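Local coordinates for COPII coat assembly protein SEC16 (Saccharomyces cerevisiae, PDB 3MZK) that helps initiate assembly of the COPII coat for vesicle formation at the endoplasmic reticulum, and acts in cargo selection and autophagy, at residues K359-A363 and Y378-L382. Sequence-based numbering, arbitrary orientation.
Sequences KIYHA and YTDYL
Leu-382 of helix 372-387 reaches onto Lys-359 and Ile-360 of helix 356-368, the two consecutive helices forming an antiparallel hairpin of the ACE1-like helical domain, within the Sec23-binding region of Sec16. The short segments run at 156° to each other with their axes 9.9 Å apart. In the apolar part, the branched end of Leu-382 suits a place between two neighbours: CD2 lies 3.6 Å from CD of Lys-359, while CD1 meets CG1 of Ile-360 at 4.0 Å. Ala-363 suits the place where the backbones come nearest, since its single methyl carbon CB can sit 4.0 Å from CB of Tyr-378. Helix 394-409 adds Val-406 against both Ile-360 and Ala-363, and Leu-403 against Leu-382.

Lys-359 belongs to both the apolar and the polar part: its extended chain gives methylenes to Leu-382 and carries NZ to a salt bridge with Glu-340, past the ring edge of Tyr-381. Among the aromatic groups, CG of His-362 is anti to the backbone N (chi1 -177°), which extends the imidazole toward Tyr-378. Tyr-378 offers a flat ring to His-362 while its OH hydrogen-bonds Glu-337 on helix 330-344. The two rings meet obliquely, centroids 4.5 Å apart and planes at 61°.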
loop_
_atom_site.group_PDB
_atom_site.type_symbol
_atom_site.label_atom_id
_atom_site.label_comp_id
_atom_site.label_asym_id
_atom_site.label_seq_id
_atom_site.Cartn_x
_atom_site.Cartn_y
_atom_site.Cartn_z
ATOM N N LYS B 359 37.491 -10.359 -10.717
ATOM C CA LYS B 359 37.628 -11.803 -10.901
ATOM C C LYS B 359 38.833 -12.153 -11.776
ATOM O O LYS B 359 39.559 -13.110 -11.495
ATOM C CB LYS B 359 36.360 -12.396 -11.510
ATOM C CG LYS B 359 35.156 -12.364 -10.593
ATOM C CD LYS B 359 34.017 -13.173 -11.180
ATOM C CE LYS B 359 32.758 -13.045 -10.354
ATOM N NZ LYS B 359 31.616 -13.708 -11.040
ATOM N N ILE B 360 39.032 -11.380 -12.841
ATOM C CA ILE B 360 40.171 -11.580 -13.728
ATOM C C ILE B 360 41.455 -11.292 -12.965
ATOM O O ILE B 360 42.443 -12.018 -13.075
ATOM C CB ILE B 360 40.089 -10.668 -14.964
ATOM C CG1 ILE B 360 38.800 -10.938 -15.743
ATOM C CG2 ILE B 360 41.304 -10.863 -15.864
ATOM C CD1 ILE B 360 38.646 -10.064 -16.964
ATOM N N TYR B 361 41.425 -10.222 -12.183
ATOM C CA TYR B 361 42.539 -9.860 -11.319
ATOM C C TYR B 361 42.818 -10.977 -10.321
ATOM O O TYR B 361 43.967 -11.218 -9.943
ATOM C CB TYR B 361 42.208 -8.552 -10.606
ATOM C CG TYR B 361 42.979 -8.281 -9.343
ATOM C CD1 TYR B 361 44.351 -8.097 -9.365
ATOM C CD2 TYR B 361 42.321 -8.171 -8.125
ATOM C CE1 TYR B 361 45.048 -7.827 -8.203
ATOM C CE2 TYR B 361 43.009 -7.906 -6.963
ATOM C CZ TYR B 361 44.367 -7.733 -7.007
ATOM O OH TYR B 361 45.039 -7.465 -5.846
ATOM N N HIS B 362 41.754 -11.658 -9.904
ATOM C CA HIS B 362 41.860 -12.804 -9.009
ATOM C C HIS B 362 42.651 -13.903 -9.712
ATOM O O HIS B 362 43.635 -14.408 -9.179
ATOM C CB HIS B 362 40.458 -13.291 -8.620
ATOM C CG HIS B 362 40.445 -14.424 -7.639
ATOM N ND1 HIS B 362 39.290 -15.094 -7.296
ATOM C CD2 HIS B 362 41.443 -15.004 -6.929
ATOM C CE1 HIS B 362 39.577 -16.041 -6.419
ATOM N NE2 HIS B 362 40.874 -16.009 -6.181
ATOM N N ALA B 363 42.222 -14.258 -10.920
ATOM C CA ALA B 363 42.924 -15.254 -11.730
ATOM C C ALA B 363 44.387 -14.884 -11.940
ATOM O O ALA B 363 45.260 -15.743 -11.928
ATOM C CB ALA B 363 42.232 -15.437 -13.069
ATOM N N TYR B 378 39.190 -20.460 -13.437
ATOM C CA TYR B 378 38.613 -19.119 -13.475
ATOM C C TYR B 378 38.515 -18.548 -14.884
ATOM O O TYR B 378 37.452 -18.096 -15.301
ATOM C CB TYR B 378 39.395 -18.164 -12.574
ATOM C CG TYR B 378 38.832 -18.069 -11.178
ATOM C CD1 TYR B 378 37.892 -17.096 -10.853
ATOM C CD2 TYR B 378 39.220 -18.961 -10.190
ATOM C CE1 TYR B 378 37.364 -17.012 -9.576
ATOM C CE2 TYR B 378 38.700 -18.884 -8.912
ATOM C CZ TYR B 378 37.774 -17.911 -8.609
ATOM O OH TYR B 378 37.257 -17.836 -7.333
ATOM N N THR B 379 39.621 -18.568 -15.617
ATOM C CA THR B 379 39.619 -18.047 -16.980
ATOM C C THR B 379 38.545 -18.733 -17.828
ATOM O O THR B 379 37.838 -18.081 -18.596
ATOM C CB THR B 379 41.003 -18.174 -17.659
ATOM O OG1 THR B 379 41.296 -19.551 -17.927
ATOM C CG2 THR B 379 42.087 -17.579 -16.773
ATOM N N ASP B 380 38.415 -20.045 -17.676
ATOM C CA ASP B 380 37.396 -20.791 -18.405
ATOM C C ASP B 380 35.986 -20.340 -18.030
ATOM O O ASP B 380 35.187 -19.977 -18.898
ATOM C CB ASP B 380 37.561 -22.292 -18.175
ATOM C CG ASP B 380 38.661 -22.892 -19.032
ATOM O OD1 ASP B 380 39.394 -22.129 -19.697
ATOM O OD2 ASP B 380 38.799 -24.133 -19.036
ATOM N N TYR B 381 35.685 -20.360 -16.736
ATOM C CA TYR B 381 34.385 -19.911 -16.267
ATOM C C TYR B 381 34.114 -18.481 -16.712
ATOM O O TYR B 381 33.009 -18.156 -17.153
ATOM C CB TYR B 381 34.288 -20.009 -14.746
ATOM C CG TYR B 381 33.088 -19.288 -14.174
ATOM C CD1 TYR B 381 31.811 -19.832 -14.270
ATOM C CD2 TYR B 381 33.231 -18.062 -13.540
ATOM C CE1 TYR B 381 30.713 -19.170 -13.751
ATOM C CE2 TYR B 381 32.140 -17.392 -13.017
ATOM C CZ TYR B 381 30.884 -17.951 -13.126
ATOM O OH TYR B 381 29.796 -17.288 -12.603
ATOM N N LEU B 382 35.128 -17.629 -16.594
ATOM C CA LEU B 382 34.973 -16.219 -16.920
ATOM C C LEU B 382 34.727 -16.016 -18.406
ATOM O O LEU B 382 34.055 -15.068 -18.803
ATOM C CB LEU B 382 36.191 -15.422 -16.461
ATOM C CG LEU B 382 36.320 -15.249 -14.946
ATOM C CD1 LEU B 382 37.666 -14.644 -14.574
ATOM C CD2 LEU B 382 35.174 -14.400 -14.414
#